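Local coordinates for protein hydrogenase (NiFe) small subunit HydA (Allochromatium vinosum, PDB 3MYR) that probably passes electrons through its iron-sulfur clusters as the small subunit of a nickel-iron hydrogenase that reacts hydrogen with an electron acceptor, at residues W8-Q12 against N93-L97; P4-W8 against Q67-I71; L97-H103 against L135-K139. All coordinates share one frame; numbering follows the deposited sequence.

Interaction 1: W8-Q12 against N93-L97; sequences WLSFQ and NYSIL
Phe11 pushes its ring against the first turn of the helix that begins at Asn93, and Leu9 meets the same turn beside it, at Ile96 and Leu97. This is a contact of strand 5-10 and the loop just after it with helix 93-101, in the flavodoxin-like alpha/beta domain that holds the first [4Fe-4S] cluster. On the helix the ring of Phe11 has three neighbours. Ile96 comes in at the edge, near the ring plane, with CG2 4.0 Å from Phe11 CZ. Leu97 crosses the ring at about a right angle, and its CB lies 3.9 Å from Phe11 CE2. The side-chain amide of Asn93 slides past the ring in the opposite direction, the two planes 38° apart; the modelled approach there is too close to be trusted in detail. Leu9 and Ile96 touch more loosely, Leu9 CD2 to Ile96 CG2 at 4.2 Å. The CG of Phe11 is anti to its carbonyl carbon (chi1 -70°), which carries the ring to the helix. No hydrogen bond joins the two segments, so the contact is packing alone. The polar end of Asn93 has its partner outside the two segments: OD1 is hydrogen-bonded to Ser86 OG. Val72 and Ile76 of strand 69-77 also pack on Phe11. Beyond the ring, Gln12 turns to the subunit interface: its OE1 bonds to Ser75 OG and its NE2 to Thr127 OG1 and to Val38 O of the large subunit. In the first turn Leu97 N donates to Asn93 O at 2.8 Å.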
# COMPACT_ATOMS: atom_id res chain seq x y z
N TRP A 8 0.96 -10.44 15.55
CA TRP A 8 1.42 -10.21 14.19
C TRP A 8 2.57 -9.20 14.25
O TRP A 8 2.35 -8.03 14.65
CB TRP A 8 0.26 -9.69 13.31
CG TRP A 8 0.66 -9.68 11.86
CD1 TRP A 8 1.58 -8.83 11.26
CD2 TRP A 8 0.17 -10.53 10.81
NE1 TRP A 8 1.62 -9.06 9.90
CE2 TRP A 8 0.79 -10.11 9.61
CE3 TRP A 8 -0.80 -11.57 10.75
CZ2 TRP A 8 0.48 -10.69 8.37
CZ3 TRP A 8 -1.02 -12.18 9.55
CH2 TRP A 8 -0.40 -11.72 8.36
N LEU A 9 3.79 -9.63 13.91
CA LEU A 9 4.94 -8.69 13.91
C LEU A 9 5.21 -8.27 12.50
O LEU A 9 5.34 -9.14 11.59
CB LEU A 9 6.20 -9.37 14.48
CG LEU A 9 6.07 -9.95 15.91
CD1 LEU A 9 7.33 -10.70 16.34
CD2 LEU A 9 5.76 -8.75 16.79
N SER A 10 5.34 -6.97 12.27
CA SER A 10 5.61 -6.44 10.91
C SER A 10 7.00 -5.82 10.91
O SER A 10 7.24 -4.86 11.65
CB SER A 10 4.56 -5.34 10.58
OG SER A 10 3.29 -5.95 10.60
N PHE A 11 7.93 -6.33 10.11
CA PHE A 11 9.32 -5.82 10.24
C PHE A 11 9.75 -5.12 8.92
O PHE A 11 9.10 -4.11 8.53
CB PHE A 11 10.22 -7.02 10.63
CG PHE A 11 9.98 -7.52 12.07
CD1 PHE A 11 9.83 -6.61 13.12
CD2 PHE A 11 10.00 -8.87 12.38
CE1 PHE A 11 9.76 -7.03 14.46
CE2 PHE A 11 9.88 -9.32 13.71
CZ PHE A 11 9.75 -8.40 14.76
N GLN A 12 10.61 -5.73 8.10
CA GLN A 12 10.94 -5.06 6.82
C GLN A 12 9.98 -5.57 5.75
O GLN A 12 10.37 -6.37 4.84
CB GLN A 12 12.38 -5.32 6.38
CG GLN A 12 13.43 -4.78 7.39
CD GLN A 12 14.80 -5.13 6.85
OE1 GLN A 12 15.16 -6.30 6.85
NE2 GLN A 12 15.57 -4.12 6.39
N ASN A 93 14.17 -4.48 15.41
CA ASN A 93 13.31 -5.59 15.05
C ASN A 93 13.89 -6.88 15.64
O ASN A 93 13.14 -7.78 16.05
CB ASN A 93 13.26 -5.76 13.53
CG ASN A 93 12.32 -4.75 12.82
OD1 ASN A 93 12.25 -4.77 11.58
ND2 ASN A 93 11.74 -3.81 13.55
N TYR A 94 15.22 -7.01 15.60
CA TYR A 94 15.82 -8.27 16.05
C TYR A 94 15.51 -8.54 17.52
O TYR A 94 15.09 -9.66 17.93
CB TYR A 94 17.34 -8.23 15.86
CG TYR A 94 18.01 -9.45 16.44
CD1 TYR A 94 17.84 -10.69 15.80
CD2 TYR A 94 18.64 -9.42 17.71
CE1 TYR A 94 18.38 -11.86 16.32
CE2 TYR A 94 19.21 -10.62 18.25
CZ TYR A 94 19.08 -11.83 17.52
OH TYR A 94 19.55 -13.07 17.96
N SER A 95 15.65 -7.48 18.30
CA SER A 95 15.31 -7.56 19.75
C SER A 95 13.81 -7.97 19.99
O SER A 95 13.49 -8.83 20.84
CB SER A 95 15.58 -6.19 20.35
OG SER A 95 15.31 -6.25 21.67
N ILE A 96 12.91 -7.39 19.20
CA ILE A 96 11.48 -7.65 19.34
C ILE A 96 11.15 -9.08 18.89
O ILE A 96 10.40 -9.81 19.54
CB ILE A 96 10.65 -6.62 18.52
CG1 ILE A 96 10.86 -5.17 19.07
CG2 ILE A 96 9.14 -7.04 18.52
CD1 ILE A 96 10.66 -4.10 17.86
N LEU A 97 11.73 -9.51 17.78
CA LEU A 97 11.58 -10.87 17.30
C LEU A 97 11.96 -11.87 18.40
O LEU A 97 11.12 -12.76 18.76
CB LEU A 97 12.42 -11.11 16.04
CG LEU A 97 12.49 -12.59 15.58
CD1 LEU A 97 11.11 -12.90 14.92
CD2 LEU A 97 13.55 -12.74 14.48

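Interaction 2: P4-W8 against Q67-I71; sequences PSVIW and QYLVI
The six-membered ring of Trp8 carries Ile71 on one face. The CG2 methyl of Ile71 stands 3.7 Å from the ring centroid and 15° off the normal, a CH-pi contact shifted toward the rim of the ring. The Trp8 ring also stacks with His42. With CG anti to the backbone N (chi1 -170°), the indole swings toward the neighbouring strand and lies across Ile71. Tyr68 is the second flat group. Val70 CG2 sits at its edge, in the ring plane. The CD1 methyl of Ile7 approaches the Tyr68 ring obliquely, 3.9 Å from Tyr68 CD1.

These side chains stand on two parallel strands of the central sheet of the flavodoxin-like domain. The strands run in register, Val6 beside Leu69, Ile7 beside Val70 and Trp8 beside Ile71. Their short axes lie 4.7 Å apart at an angle of 24°. Three backbone hydrogen bonds join them. Leu69 N donates to Ser5 O, Ile7 N to Leu69 O at 2.9 Å, and Ile71 N to Ile7 O at 2.8 Å. Ile7 thus bonds to Leu69 and Ile71, the residues on either side of Val70, as in parallel pairing. Val6, Leu69, Trp8 and Ile71 share one face of the sheet. There Val6 and Leu69 lie side by side, and Val6 CG1 meets Ile71 CD1 at 3.9 Å. The Trp8 side chain is about 5 Å from that of Cys17, a ligand of the first [4Fe-4S] cluster. Ile7 and Val70 point to the other face.

Strand 38-41 pairs with 5-10, and strand 106-110 with 69-77. Helix 151-164 covers the Leu69 and Ile71 face, while helix 50-63 packs on Ile7 and Tyr68. The OH of Tyr68 is hydrogen-bonded to Thr100 O, in helix 93-101.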
# COMPACT_ATOMS: atom_id res chain seq x y z
N PRO A 4 -7.58 -18.50 20.83
CA PRO A 4 -6.13 -18.57 20.95
C PRO A 4 -5.49 -17.25 20.48
O PRO A 4 -5.92 -16.66 19.48
CB PRO A 4 -5.74 -19.73 20.00
CG PRO A 4 -6.94 -20.02 19.22
CD PRO A 4 -8.13 -19.62 20.04
N SER A 5 -4.48 -16.83 21.20
CA SER A 5 -3.84 -15.55 20.94
C SER A 5 -2.87 -15.54 19.74
O SER A 5 -2.09 -16.50 19.54
CB SER A 5 -3.11 -15.12 22.18
OG SER A 5 -2.38 -13.92 21.94
N VAL A 6 -2.96 -14.46 18.94
CA VAL A 6 -2.12 -14.28 17.76
C VAL A 6 -1.44 -12.91 17.77
O VAL A 6 -2.09 -11.88 17.99
CB VAL A 6 -2.91 -14.47 16.48
CG1 VAL A 6 -2.00 -14.14 15.27
CG2 VAL A 6 -3.48 -15.94 16.41
N ILE A 7 -0.11 -12.89 17.68
CA ILE A 7 0.62 -11.66 17.64
C ILE A 7 1.27 -11.54 16.25
O ILE A 7 1.99 -12.46 15.82
CB ILE A 7 1.73 -11.64 18.67
CG1 ILE A 7 1.08 -11.55 20.09
CG2 ILE A 7 2.58 -10.30 18.50
CD1 ILE A 7 2.12 -11.71 21.23
N TRP A 8 0.96 -10.44 15.55
CA TRP A 8 1.42 -10.21 14.19
C TRP A 8 2.57 -9.20 14.25
O TRP A 8 2.35 -8.03 14.65
CB TRP A 8 0.26 -9.69 13.31
CG TRP A 8 0.66 -9.68 11.86
CD1 TRP A 8 1.58 -8.83 11.26
CD2 TRP A 8 0.17 -10.53 10.81
NE1 TRP A 8 1.62 -9.06 9.90
CE2 TRP A 8 0.79 -10.11 9.61
CE3 TRP A 8 -0.80 -11.57 10.75
CZ2 TRP A 8 0.48 -10.69 8.37
CZ3 TRP A 8 -1.02 -12.18 9.55
CH2 TRP A 8 -0.40 -11.72 8.36
N GLN A 67 1.55 -20.40 24.58
CA GLN A 67 0.34 -20.81 23.85
C GLN A 67 0.11 -19.91 22.66
O GLN A 67 -0.63 -20.27 21.79
CB GLN A 67 -0.96 -20.76 24.70
CG GLN A 67 -0.95 -21.64 26.02
CD GLN A 67 -0.72 -23.13 25.73
OE1 GLN A 67 -1.38 -23.75 24.87
NE2 GLN A 67 0.27 -23.71 26.42
N TYR A 68 0.69 -18.73 22.62
CA TYR A 68 0.30 -17.83 21.52
C TYR A 68 1.02 -18.15 20.18
O TYR A 68 2.12 -18.68 20.17
CB TYR A 68 0.42 -16.36 21.94
CG TYR A 68 1.84 -15.99 22.34
CD1 TYR A 68 2.76 -15.56 21.37
CD2 TYR A 68 2.27 -16.08 23.66
CE1 TYR A 68 4.09 -15.21 21.76
CE2 TYR A 68 3.58 -15.73 24.06
CZ TYR A 68 4.47 -15.31 23.11
OH TYR A 68 5.75 -15.00 23.51
N LEU A 69 0.40 -17.78 19.08
CA LEU A 69 1.02 -17.91 17.78
C LEU A 69 1.64 -16.56 17.37
O LEU A 69 1.01 -15.51 17.56
CB LEU A 69 -0.13 -18.20 16.83
CG LEU A 69 0.00 -19.00 15.56
CD1 LEU A 69 -0.76 -18.28 14.48
CD2 LEU A 69 1.40 -19.48 15.09
N VAL A 70 2.85 -16.56 16.81
CA VAL A 70 3.42 -15.34 16.31
C VAL A 70 3.38 -15.49 14.76
O VAL A 70 3.75 -16.54 14.23
CB VAL A 70 4.88 -15.13 16.82
CG1 VAL A 70 5.53 -13.89 16.21
CG2 VAL A 70 4.85 -14.98 18.32
N ILE A 71 2.85 -14.49 14.06
CA ILE A 71 3.03 -14.42 12.60
C ILE A 71 3.99 -13.27 12.31
O ILE A 71 3.91 -12.19 12.97
CB ILE A 71 1.68 -14.19 11.93
CG1 ILE A 71 0.75 -15.38 12.33
CG2 ILE A 71 1.87 -14.09 10.41
CD1 ILE A 71 -0.65 -15.31 11.76

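Interaction 3: L97-H103 against L135-K139; sequences LMETVEH and LVRDK
Val101 and Val136 reach toward each other tip to tip, Val101 CG2 to Val136 CG1 at 3.9 Å. A turn earlier on the helix, Leu97 crosses Val136 obliquely and Leu135 at about a right angle. Its CD2 methyl serves both, 3.9 Å from Val136 CG2 and 4.0 Å from Leu135 CD2. Val136 is therefore flanked by Leu97 and Val101, which lie four residues apart on the same side of the helix.

Met98 slides past Val136 in the opposite direction. Its chain is bent at chi2 (-43°) and again at chi3 (-74°). The bends bring the thioether to the loop, so that Met98 CE lies 3.4 Å from Leu135 O and the sulfur also borders Val136.

Lys139 makes the polar end of the contact. Its chain, bent at chi2 and chi3, runs alongside Val101, with CD 3.4 Å from Val101 O. The ammonium then meets the backbone carbonyls of Val101 and Glu102. NZ donates to Glu102 O at 2.7 Å, from above the carbonyl plane, and only weakly to Val101 O at 3.5 Å. A positive charge near the C-terminal end of a helix probably suits the dipole there. A methionine in its place would probably leave the Glu102 carbonyl without this donor and take the positive charge from the region of the helix end.

The contact ties helix 93-101 of the flavodoxin-like domain to the loop between helix 132-135 and strand 141-144. Val107 of strand 106-110 touches both Val101 and Lys139. Val72 and Ile76 of strand 69-77 pack on Leu97, and Ile76 also on Leu135.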
# COMPACT_ATOMS: atom_id res chain seq x y z
N LEU A 97 11.73 -9.51 17.78
CA LEU A 97 11.58 -10.87 17.30
C LEU A 97 11.96 -11.87 18.40
O LEU A 97 11.12 -12.76 18.76
CB LEU A 97 12.42 -11.11 16.04
CG LEU A 97 12.49 -12.59 15.58
CD1 LEU A 97 11.11 -12.90 14.92
CD2 LEU A 97 13.55 -12.74 14.48
N MET A 98 13.17 -11.73 18.95
CA MET A 98 13.68 -12.76 19.83
C MET A 98 12.85 -12.74 21.10
O MET A 98 12.51 -13.80 21.62
CB MET A 98 15.20 -12.60 20.15
CG MET A 98 16.11 -12.76 18.86
SD MET A 98 15.62 -14.12 17.78
CE MET A 98 16.24 -15.48 18.82
N GLU A 99 12.48 -11.55 21.58
CA GLU A 99 11.72 -11.49 22.84
C GLU A 99 10.24 -12.02 22.63
O GLU A 99 9.72 -12.71 23.48
CB GLU A 99 11.77 -10.07 23.40
CG GLU A 99 10.50 -9.61 24.09
CD GLU A 99 10.43 -8.06 24.31
OE1 GLU A 99 11.26 -7.55 25.10
OE2 GLU A 99 9.55 -7.37 23.70
N THR A 100 9.62 -11.78 21.47
CA THR A 100 8.26 -12.19 21.28
C THR A 100 8.15 -13.70 20.96
O THR A 100 7.22 -14.37 21.43
CB THR A 100 7.66 -11.39 20.13
OG1 THR A 100 7.88 -10.01 20.40
CG2 THR A 100 6.19 -11.63 20.00
N VAL A 101 9.11 -14.26 20.23
CA VAL A 101 9.01 -15.69 19.91
C VAL A 101 9.42 -16.55 21.11
O VAL A 101 9.10 -17.72 21.14
CB VAL A 101 9.80 -16.14 18.64
CG1 VAL A 101 9.43 -15.27 17.43
CG2 VAL A 101 11.32 -16.09 18.90
N GLU A 102 10.12 -16.01 22.10
CA GLU A 102 10.68 -16.86 23.17
C GLU A 102 9.63 -17.80 23.81
O GLU A 102 9.87 -18.97 23.94
CB GLU A 102 11.34 -16.05 24.29
CG GLU A 102 12.10 -17.03 25.23
CD GLU A 102 12.86 -16.33 26.32
OE1 GLU A 102 13.70 -17.01 26.95
OE2 GLU A 102 12.61 -15.11 26.57
N HIS A 103 8.43 -17.32 24.04
CA HIS A 103 7.39 -18.17 24.64
C HIS A 103 6.21 -18.46 23.73
O HIS A 103 5.15 -18.82 24.24
CB HIS A 103 6.91 -17.49 25.94
CG HIS A 103 8.01 -17.38 26.97
ND1 HIS A 103 8.65 -18.50 27.49
CD2 HIS A 103 8.65 -16.30 27.47
CE1 HIS A 103 9.61 -18.10 28.31
NE2 HIS A 103 9.62 -16.77 28.34
N LEU A 135 17.19 -16.99 12.15
CA LEU A 135 17.33 -16.34 13.46
C LEU A 135 16.67 -17.06 14.63
O LEU A 135 17.04 -16.84 15.81
CB LEU A 135 16.72 -14.98 13.39
CG LEU A 135 17.52 -13.79 12.81
CD1 LEU A 135 19.04 -13.74 12.65
CD2 LEU A 135 16.71 -12.72 12.07
N VAL A 136 15.67 -17.87 14.32
CA VAL A 136 14.86 -18.44 15.34
C VAL A 136 14.95 -19.94 15.15
O VAL A 136 14.32 -20.52 14.22
CB VAL A 136 13.37 -18.03 15.20
CG1 VAL A 136 12.54 -18.78 16.31
CG2 VAL A 136 13.23 -16.51 15.34
N ARG A 137 15.68 -20.59 16.04
CA ARG A 137 15.95 -22.02 15.91
C ARG A 137 15.29 -22.87 16.97
O ARG A 137 15.24 -24.11 16.86
CB ARG A 137 17.45 -22.30 15.88
CG ARG A 137 18.12 -21.86 14.52
CD ARG A 137 19.62 -21.98 14.57
NE ARG A 137 20.02 -23.36 14.85
CZ ARG A 137 19.81 -24.40 14.06
NH1 ARG A 137 19.25 -24.24 12.84
NH2 ARG A 137 20.24 -25.61 14.47
N ASP A 138 14.80 -22.30 18.05
CA ASP A 138 14.41 -23.32 18.98
C ASP A 138 12.89 -23.46 19.12
O ASP A 138 12.40 -23.83 20.13
CB ASP A 138 15.32 -23.34 20.25
CG ASP A 138 16.85 -23.69 19.89
OD1 ASP A 138 17.18 -24.89 19.52
OD2 ASP A 138 17.71 -22.73 19.91
N LYS A 139 12.20 -23.18 18.00
CA LYS A 139 10.78 -22.99 17.91
C LYS A 139 10.26 -23.63 16.63
O LYS A 139 10.92 -23.59 15.64
CB LYS A 139 10.54 -21.52 17.74
CG LYS A 139 9.50 -21.02 18.56
CD LYS A 139 10.03 -20.84 20.02
CE LYS A 139 8.93 -21.29 20.86
NZ LYS A 139 9.09 -20.98 22.28

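Interactions 1 and 2 are buried, whereas interaction 3 is partly buried and reaches the surface around Glu102 and Lys139. Interaction 2 is the pairing within the sheet and the one held by backbone-to-backbone hydrogen bonds. Interaction 1 starts from the same strand, 5-10, and packs its end and the following loop on helix 93-101 with largely apolar side chains. Interaction 3 uses the next turns of that helix, shares Leu97 with interaction 1, and adds a lysine near the helix end. Leu9 CD1 meets both Val70 CG1 and Thr100 CB, and Leu9 N probably bonds to Ile71 O. The Tyr68 hydroxyl links interaction 2 to the helix of interaction 3.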